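Local coordinates for nudix Hydrolase, RenU (PDB 6UUF), which is a magnesium-dependent Nudix hydrolase of the MutT3 type, probably cleaving nucleoside diphosphate-linked substrates such as NADH, at residues 40-45 against 127-132; 53-58 against 141-146. The protein carries 3 engineered substitutions. All coordinates share one frame; numbering follows the deposited sequence.

Interaction 1 of 2, residues 40-45 against 127-132; sequences LLQHRA and AELRWV
Leu41 and Arg130 pair backbone to backbone in both directions. Leu41 N reaches Arg130 O at 2.8 Å in an almost straight bond (178°), though tilted from the carbonyl plane; Arg130 N reaches Leu41 O at 2.9 Å. That second carbonyl also takes a CA-H contact from Leu129. Further along, His43 N donates to Glu128 O (2.8 Å); the bond from Ala127 N to His43 O is longer and more bent, at a chain corner, and beyond it Ala45 bonds to Glu125. These strands, 37-44 and 126-133, are antiparallel neighbours in the mixed Nudix sheet; along its other edge 37-44 pairs with 54-60 (Gln42 with Ala55) and 23-31 (Leu40 with Leu28). On one face, Leu40 CB sits over the six-membered ring of Trp131, 3.8 Å from its centroid and 8° off the normal, a CH-pi contact; the indole NE1 bonds to Leu118 O. Leu129 CD2 packs on Gln42 CB at 3.9 Å, while Gln42 NE2 goes on to Ser126 OG. On the other face, within strand 126-133, Arg130 holds Glu128 side-on in a salt bridge. Arg130 NE meets Glu128 OE2 at 2.9 Å, in the guanidinium plane but off the carboxylate plane on the syn side; NH2 takes the syn lone pair of OE1 in a more bent bond, out of the guanidinium plane. The extended Glu128 chain, CG anti to the backbone N (chi1 -164°), carries the carboxylate there.

Interaction 2 of 2, residues 53-58 against 141-146; sequences TWALPG and PLHPGF
The carbonyl oxygen of Trp54 is the acceptor to start from: His143 N donates to it at 2.8 Å in a practically straight bond (178°), arriving tilted from the carbonyl plane, and the CA-H of Leu142 adds a weaker contact to the same oxygen. Two residues before His143, Pro141 O accepts from Trp54 N at 3.0 Å, this time in the carbonyl plane. Together they make a single backbone bridge between Trp54 and Leu142, which ties strand 54-60 to the turn leading into helix 144-158. That helix packs on the mixed sheet, consistent with the alpha/beta/alpha sandwich of Nudix hydrolases.

The Pro141 carbonyl does double duty, since its oxygen also lies at the edge of the indole, in the ring plane, 3.3 Å from Trp54 CD1. The proline ring runs alongside the tryptophan, its CD 3.7 Å from that same CD1. With CG beside the backbone N (chi1 -66°), the indole extends back toward strand 37-44, where it meets the His43 ring. Thr53 lays its CB against His143 N, and its hydroxyl is engaged by Gln50 O.

His143 is the N-cap of the helix. Its ND1 accepts a weak bond from Gly145 N, while Pro144 CD lies over one face of the imidazole and Ala55 CB rests 3.6 Å from His143 CB. A turn further on, Phe146 crosses Leu56 at about a right angle, its CE1 3.7 Å from Leu56 CG; CG anti to the backbone N (chi1 -176°) brings the phenyl ring to the strand.

Both bridging bonds use main-chain atoms, which probably helps to set the helix start against the sheet, with Trp54 on Pro141 and Leu56 on Phe146 adding apolar contacts.

Overall arrangement
Interactions 1 and 2 have centres about 9 Å apart and meet through strands 37-44 and 54-60, which are antiparallel neighbours in the mixed sheet and follow each other in the chain. The later partners, strand 126-133 and helix 144-158, are also consecutive, so the segments alternate: 40-45, 53-58, 127-132, 141-146. In the sheet, strand 37-44 pairs with both 126-133 and 54-60, and the chain leaving 126-133 passes across to 54-60 before entering the C-terminal helix. A probable backbone bond from Arg44 to Thr53 is among those joining the two contacts directly. The result knits the C-terminal part of the Nudix domain to strands 37-44 and 54-60 in its first half, at two adjoining places.

Interaction 1 of 2, residues 40-45 against 127-132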
ATOM      1  N   LEU A  40      -2.889   5.022  -6.973  1.00 30.05           N
ATOM      2  CA  LEU A  40      -2.754   3.823  -7.776  1.00 27.18           C
ATOM      3  C   LEU A  40      -3.226   2.670  -6.960  1.00 27.76           C
ATOM      4  O   LEU A  40      -2.641   2.390  -5.942  1.00 28.35           O
ATOM      5  CB  LEU A  40      -1.307   3.622  -8.211  1.00 27.12           C
ATOM      6  CG  LEU A  40      -1.087   2.300  -8.941  1.00 28.80           C
ATOM      7  CD1 LEU A  40      -1.827   2.343 -10.262  1.00 28.38           C
ATOM      8  CD2 LEU A  40       0.381   2.031  -9.153  1.00 30.70           C
ATOM      9  N   LEU A  41      -4.270   1.970  -7.386  1.00 25.79           N
ATOM     10  CA  LEU A  41      -4.712   0.825  -6.615  1.00 29.03           C
ATOM     11  C   LEU A  41      -4.589  -0.447  -7.419  1.00 29.68           C
ATOM     12  O   LEU A  41      -4.637  -0.442  -8.651  1.00 28.75           O
ATOM     13  CB  LEU A  41      -6.151   0.965  -6.114  1.00 30.08           C
ATOM     14  CG  LEU A  41      -6.468   2.213  -5.313  1.00 33.11           C
ATOM     15  CD1 LEU A  41      -7.955   2.318  -4.968  1.00 39.15           C
ATOM     16  CD2 LEU A  41      -5.631   2.200  -4.075  1.00 33.41           C
ATOM     17  N   GLN A  42      -4.491  -1.520  -6.660  1.00 31.22           N
ATOM     18  CA  GLN A  42      -4.359  -2.854  -7.160  1.00 36.10           C
ATOM     19  C   GLN A  42      -5.634  -3.650  -6.862  1.00 36.09           C
ATOM     20  O   GLN A  42      -6.096  -3.689  -5.717  1.00 31.82           O
ATOM     21  CB  GLN A  42      -3.173  -3.523  -6.489  1.00 35.74           C
ATOM     22  CG  GLN A  42      -2.798  -4.851  -7.110  1.00 39.83           C
ATOM     23  CD  GLN A  42      -1.802  -5.582  -6.255  1.00 41.76           C
ATOM     24  OE1 GLN A  42      -2.005  -5.729  -5.050  1.00 44.36           O
ATOM     25  NE2 GLN A  42      -0.734  -6.064  -6.871  1.00 43.91           N
ATOM     26  N   HIS A  43      -6.187  -4.245  -7.924  1.00 37.77           N
ATOM     27  CA  HIS A  43      -7.319  -5.161  -7.827  1.00 40.12           C
ATOM     28  C   HIS A  43      -6.767  -6.559  -7.593  1.00 42.48           C
ATOM     29  O   HIS A  43      -5.981  -7.070  -8.403  1.00 41.47           O
ATOM     30  CB  HIS A  43      -8.103  -5.149  -9.112  1.00 41.72           C
ATOM     31  CG  HIS A  43      -9.386  -5.916  -9.038  1.00 52.84           C
ATOM     32  ND1 HIS A  43     -10.317  -5.722  -8.040  1.00 59.94           N
ATOM     33  CD2 HIS A  43      -9.904  -6.870  -9.852  1.00 59.75           C
ATOM     34  CE1 HIS A  43     -11.351  -6.524  -8.239  1.00 62.46           C
ATOM     35  NE2 HIS A  43     -11.124  -7.230  -9.330  1.00 61.89           N
ATOM     36  N   ARG A  44      -7.184  -7.191  -6.512  1.00 40.94           N
ATOM     37  CA  ARG A  44      -6.504  -8.394  -6.077  1.00 51.21           C
ATOM     38  C   ARG A  44      -7.108  -9.567  -6.874  1.00 55.69           C
ATOM     39  O   ARG A  44      -8.341  -9.707  -6.950  1.00 49.00           O
ATOM     40  CB  ARG A  44      -6.638  -8.565  -4.559  1.00 57.69           C
ATOM     41  CG  ARG A  44      -6.365  -7.284  -3.734  1.00 65.58           C
ATOM     42  CD  ARG A  44      -4.920  -7.006  -3.406  1.00 69.30           C
ATOM     43  NE  ARG A  44      -4.692  -7.245  -1.979  1.00 79.11           N
ATOM     44  CZ  ARG A  44      -4.198  -8.358  -1.436  1.00 76.15           C
ATOM     45  NH1 ARG A  44      -3.831  -9.411  -2.187  1.00 74.99           N
ATOM     46  NH2 ARG A  44      -4.070  -8.421  -0.109  1.00 75.52           N
ATOM     47  N   ALA A  45      -6.249 -10.353  -7.527  1.00 61.77           N
ATOM     48  CA  ALA A  45      -6.710 -11.557  -8.256  1.00 71.17           C
ATOM     49  C   ALA A  45      -7.399 -12.507  -7.255  1.00 65.83           C
ATOM     50  O   ALA A  45      -6.843 -12.706  -6.187  1.00 66.95           O
ATOM     51  CB  ALA A  45      -5.529 -12.250  -8.938  1.00 69.58           C
ATOM     52  N   ALA A 127      -4.374  -8.174 -10.980  1.00 59.30           N
ATOM     53  CA  ALA A 127      -5.437  -8.486 -11.917  1.00 69.40           C
ATOM     54  C   ALA A 127      -5.678  -7.227 -12.741  1.00 66.73           C
ATOM     55  O   ALA A 127      -5.847  -7.287 -13.965  1.00 69.88           O
ATOM     56  CB  ALA A 127      -6.710  -8.899 -11.182  1.00 70.47           C
ATOM     57  N   GLU A 128      -5.689  -6.098 -12.039  1.00 53.17           N
ATOM     58  CA  GLU A 128      -5.631  -4.793 -12.650  1.00 50.84           C
ATOM     59  C   GLU A 128      -4.927  -3.826 -11.656  1.00 38.19           C
ATOM     60  O   GLU A 128      -4.864  -4.045 -10.429  1.00 36.55           O
ATOM     61  CB  GLU A 128      -7.060  -4.328 -13.046  1.00 57.58           C
ATOM     62  CG  GLU A 128      -7.124  -3.148 -14.029  1.00 61.91           C
ATOM     63  CD  GLU A 128      -8.458  -2.395 -14.018  1.00 63.58           C
ATOM     64  OE1 GLU A 128      -9.507  -2.993 -13.688  1.00 60.60           O
ATOM     65  OE2 GLU A 128      -8.458  -1.190 -14.355  1.00 62.34           O
ATOM     66  N   LEU A 129      -4.311  -2.820 -12.236  1.00 38.41           N
ATOM     67  CA  LEU A 129      -3.909  -1.623 -11.538  1.00 37.75           C
ATOM     68  C   LEU A 129      -4.648  -0.470 -12.170  1.00 37.45           C
ATOM     69  O   LEU A 129      -4.765  -0.381 -13.397  1.00 37.23           O
ATOM     70  CB  LEU A 129      -2.436  -1.404 -11.698  1.00 40.14           C
ATOM     71  CG  LEU A 129      -1.609  -2.424 -10.952  1.00 40.66           C
ATOM     72  CD1 LEU A 129      -0.329  -2.665 -11.744  1.00 41.20           C
ATOM     73  CD2 LEU A 129      -1.384  -1.906  -9.533  1.00 39.05           C
ATOM     74  N   ARG A 130      -5.126   0.432 -11.325  1.00 35.97           N
ATOM     75  CA  ARG A 130      -5.901   1.532 -11.799  1.00 37.80           C
ATOM     76  C   ARG A 130      -5.655   2.792 -10.957  1.00 35.79           C
ATOM     77  O   ARG A 130      -5.617   2.759  -9.701  1.00 30.88           O
ATOM     78  CB  ARG A 130      -7.366   1.126 -11.749  1.00 40.34           C
ATOM     79  CG  ARG A 130      -8.221   1.946 -12.688  1.00 45.96           C
ATOM     80  CD  ARG A 130      -9.681   1.784 -12.324  1.00 49.17           C
ATOM     81  NE  ARG A 130     -10.270   0.543 -12.842  1.00 49.89           N
ATOM     82  CZ  ARG A 130     -11.485   0.081 -12.522  1.00 45.97           C
ATOM     83  NH1 ARG A 130     -12.294   0.714 -11.634  1.00 41.33           N
ATOM     84  NH2 ARG A 130     -11.892  -1.033 -13.095  1.00 42.66           N
ATOM     85  N   TRP A 131      -5.461   3.888 -11.677  1.00 32.83           N
ATOM     86  CA  TRP A 131      -5.388   5.187 -11.081  1.00 32.94           C
ATOM     87  C   TRP A 131      -6.794   5.585 -10.735  1.00 33.37           C
ATOM     88  O   TRP A 131      -7.672   5.505 -11.590  1.00 37.50           O
ATOM     89  CB  TRP A 131      -4.742   6.156 -12.046  1.00 31.93           C
ATOM     90  CG  TRP A 131      -3.271   5.961 -12.135  1.00 33.06           C
ATOM     91  CD1 TRP A 131      -2.570   5.339 -13.142  1.00 32.65           C
ATOM     92  CD2 TRP A 131      -2.309   6.374 -11.170  1.00 32.31           C
ATOM     93  NE1 TRP A 131      -1.233   5.361 -12.859  1.00 32.01           N
ATOM     94  CE2 TRP A 131      -1.032   5.987 -11.665  1.00 31.03           C
ATOM     95  CE3 TRP A 131      -2.396   7.050  -9.928  1.00 32.45           C
ATOM     96  CZ2 TRP A 131       0.156   6.233 -10.961  1.00 33.10           C
ATOM     97  CZ3 TRP A 131      -1.228   7.318  -9.233  1.00 32.91           C
ATOM     98  CH2 TRP A 131       0.047   6.909  -9.752  1.00 34.66           C
ATOM     99  N   VAL A 132      -7.028   5.970  -9.489  1.00 31.31           N
ATOM    100  CA  VAL A 132      -8.405   6.248  -8.994  1.00 31.21           C
ATOM    101  C   VAL A 132      -8.396   7.599  -8.299  1.00 30.66           C
ATOM    102  O   VAL A 132      -7.582   7.848  -7.430  1.00 34.17           O
ATOM    103  CB  VAL A 132      -8.871   5.181  -8.001  1.00 32.23           C
ATOM    104  CG1 VAL A 132     -10.235   5.505  -7.375  1.00 32.09           C
ATOM    105  CG2 VAL A 132      -8.922   3.829  -8.700  1.00 35.43           C
TER

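Interaction 2 of 2, residues 53-58 against 141-146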
ATOM      1  N   THR A  53     -10.996  -7.629  -4.214  1.00 47.77           N
ATOM      2  CA  THR A  53     -11.024  -6.290  -3.604  1.00 44.30           C
ATOM      3  C   THR A  53      -9.838  -5.480  -4.053  1.00 38.18           C
ATOM      4  O   THR A  53      -8.903  -6.010  -4.640  1.00 35.77           O
ATOM      5  CB  THR A  53     -11.034  -6.368  -2.076  1.00 41.91           C
ATOM      6  OG1 THR A  53      -9.828  -7.004  -1.640  1.00 41.26           O
ATOM      7  CG2 THR A  53     -12.276  -7.144  -1.574  1.00 41.17           C
ATOM      8  N   TRP A  54      -9.891  -4.194  -3.730  1.00 38.29           N
ATOM      9  CA  TRP A  54      -8.854  -3.218  -4.088  1.00 38.72           C
ATOM     10  C   TRP A  54      -8.037  -2.851  -2.868  1.00 35.24           C
ATOM     11  O   TRP A  54      -8.583  -2.670  -1.779  1.00 37.86           O
ATOM     12  CB  TRP A  54      -9.498  -1.948  -4.659  1.00 36.34           C
ATOM     13  CG  TRP A  54     -10.193  -2.153  -5.950  1.00 34.36           C
ATOM     14  CD1 TRP A  54     -11.482  -2.595  -6.140  1.00 36.07           C
ATOM     15  CD2 TRP A  54      -9.630  -1.984  -7.243  1.00 33.53           C
ATOM     16  NE1 TRP A  54     -11.751  -2.670  -7.482  1.00 36.18           N
ATOM     17  CE2 TRP A  54     -10.635  -2.299  -8.181  1.00 32.23           C
ATOM     18  CE3 TRP A  54      -8.369  -1.592  -7.704  1.00 33.30           C
ATOM     19  CZ2 TRP A  54     -10.425  -2.225  -9.556  1.00 35.67           C
ATOM     20  CZ3 TRP A  54      -8.156  -1.495  -9.076  1.00 32.80           C
ATOM     21  CH2 TRP A  54      -9.181  -1.813  -9.992  1.00 37.63           C
ATOM     22  N   ALA A  55      -6.734  -2.729  -3.044  1.00 33.27           N
ATOM     23  CA  ALA A  55      -5.848  -2.321  -1.913  1.00 33.71           C
ATOM     24  C   ALA A  55      -4.590  -1.746  -2.507  1.00 31.62           C
ATOM     25  O   ALA A  55      -4.570  -1.471  -3.720  1.00 30.74           O
ATOM     26  CB  ALA A  55      -5.555  -3.498  -0.994  1.00 36.99           C
ATOM     27  N   LEU A  56      -3.570  -1.519  -1.675  1.00 32.43           N
ATOM     28  CA  LEU A  56      -2.316  -0.944  -2.160  1.00 31.87           C
ATOM     29  C   LEU A  56      -1.429  -2.090  -2.572  1.00 30.03           C
ATOM     30  O   LEU A  56      -1.509  -3.144  -1.959  1.00 27.94           O
ATOM     31  CB  LEU A  56      -1.657  -0.142  -1.094  1.00 32.66           C
ATOM     32  CG  LEU A  56      -2.559   0.905  -0.412  1.00 37.13           C
ATOM     33  CD1 LEU A  56      -1.825   1.518   0.762  1.00 34.19           C
ATOM     34  CD2 LEU A  56      -2.991   1.980  -1.393  1.00 37.91           C
ATOM     35  N   PRO A  57      -0.584  -1.892  -3.604  1.00 29.58           N
ATOM     36  CA  PRO A  57       0.469  -2.873  -3.847  1.00 31.29           C
ATOM     37  C   PRO A  57       1.411  -2.865  -2.661  1.00 34.19           C
ATOM     38  O   PRO A  57       1.766  -1.780  -2.159  1.00 32.32           O
ATOM     39  CB  PRO A  57       1.206  -2.357  -5.077  1.00 32.26           C
ATOM     40  CG  PRO A  57       0.637  -1.026  -5.394  1.00 33.20           C
ATOM     41  CD  PRO A  57      -0.354  -0.647  -4.339  1.00 31.42           C
ATOM     42  N   GLY A  58       1.701  -4.048  -2.144  1.00 31.64           N
ATOM     43  CA  GLY A  58       2.502  -4.144  -0.936  1.00 34.59           C
ATOM     44  C   GLY A  58       3.047  -5.546  -0.773  1.00 34.61           C
ATOM     45  O   GLY A  58       2.738  -6.426  -1.539  1.00 31.48           O
ATOM     46  N   PRO A 141     -15.002  -1.616  -3.906  1.00 36.18           N
ATOM     47  CA  PRO A 141     -14.941  -2.698  -2.921  1.00 35.41           C
ATOM     48  C   PRO A 141     -13.518  -2.848  -2.426  1.00 33.17           C
ATOM     49  O   PRO A 141     -12.659  -3.356  -3.141  1.00 36.82           O
ATOM     50  CB  PRO A 141     -15.409  -3.939  -3.718  1.00 34.80           C
ATOM     51  CG  PRO A 141     -15.081  -3.627  -5.144  1.00 35.26           C
ATOM     52  CD  PRO A 141     -15.101  -2.137  -5.300  1.00 36.15           C
ATOM     53  N   LEU A 142     -13.255  -2.321  -1.244  1.00 34.76           N
ATOM     54  CA  LEU A 142     -11.897  -2.215  -0.735  1.00 34.75           C
ATOM     55  C   LEU A 142     -11.555  -3.418   0.117  1.00 37.54           C
ATOM     56  O   LEU A 142     -12.423  -4.004   0.783  1.00 36.43           O
ATOM     57  CB  LEU A 142     -11.721  -0.935   0.099  1.00 34.80           C
ATOM     58  CG  LEU A 142     -11.845   0.406  -0.634  1.00 32.31           C
ATOM     59  CD1 LEU A 142     -11.592   1.576   0.311  1.00 34.00           C
ATOM     60  CD2 LEU A 142     -10.919   0.479  -1.840  1.00 33.45           C
ATOM     61  N   HIS A 143     -10.272  -3.774   0.114  1.00 41.37           N
ATOM     62  CA  HIS A 143      -9.751  -4.713   1.102  1.00 41.75           C
ATOM     63  C   HIS A 143     -10.180  -4.199   2.510  1.00 38.42           C
ATOM     64  O   HIS A 143      -9.983  -3.030   2.810  1.00 39.00           O
ATOM     65  CB  HIS A 143      -8.226  -4.781   0.980  1.00 48.38           C
ATOM     66  CG  HIS A 143      -7.606  -5.769   1.913  1.00 54.86           C
ATOM     67  ND1 HIS A 143      -7.525  -5.555   3.269  1.00 53.76           N
ATOM     68  CD2 HIS A 143      -7.089  -6.998   1.697  1.00 60.78           C
ATOM     69  CE1 HIS A 143      -6.964  -6.596   3.849  1.00 57.48           C
ATOM     70  NE2 HIS A 143      -6.701  -7.493   2.918  1.00 64.46           N
ATOM     71  N   PRO A 144     -10.801  -5.040   3.347  1.00 40.04           N
ATOM     72  CA  PRO A 144     -11.381  -4.508   4.604  1.00 38.73           C
ATOM     73  C   PRO A 144     -10.394  -3.850   5.553  1.00 38.14           C
ATOM     74  O   PRO A 144     -10.810  -3.018   6.333  1.00 38.82           O
ATOM     75  CB  PRO A 144     -11.988  -5.747   5.284  1.00 42.24           C
ATOM     76  CG  PRO A 144     -11.424  -6.928   4.562  1.00 45.33           C
ATOM     77  CD  PRO A 144     -11.157  -6.455   3.148  1.00 42.60           C
ATOM     78  N   GLY A 145      -9.135  -4.309   5.560  1.00 39.12           N
ATOM     79  CA  GLY A 145      -8.008  -3.638   6.261  1.00 39.27           C
ATOM     80  C   GLY A 145      -7.687  -2.239   5.752  1.00 38.73           C
ATOM     81  O   GLY A 145      -7.598  -1.275   6.503  1.00 39.51           O
ATOM     82  N   PHE A 146      -7.567  -2.130   4.441  1.00 38.52           N
ATOM     83  CA  PHE A 146      -7.408  -0.848   3.800  1.00 38.77           C
ATOM     84  C   PHE A 146      -8.599   0.090   4.053  1.00 34.98           C
ATOM     85  O   PHE A 146      -8.421   1.226   4.432  1.00 33.57           O
ATOM     86  CB  PHE A 146      -7.232  -1.073   2.311  1.00 37.13           C
ATOM     87  CG  PHE A 146      -6.979   0.147   1.564  1.00 33.33           C
ATOM     88  CD1 PHE A 146      -5.951   1.005   1.942  1.00 32.69           C
ATOM     89  CD2 PHE A 146      -7.759   0.467   0.465  1.00 37.87           C
ATOM     90  CE1 PHE A 146      -5.680   2.143   1.213  1.00 35.95           C
ATOM     91  CE2 PHE A 146      -7.492   1.625  -0.277  1.00 36.89           C
ATOM     92  CZ  PHE A 146      -6.458   2.473   0.102  1.00 35.87           C
TER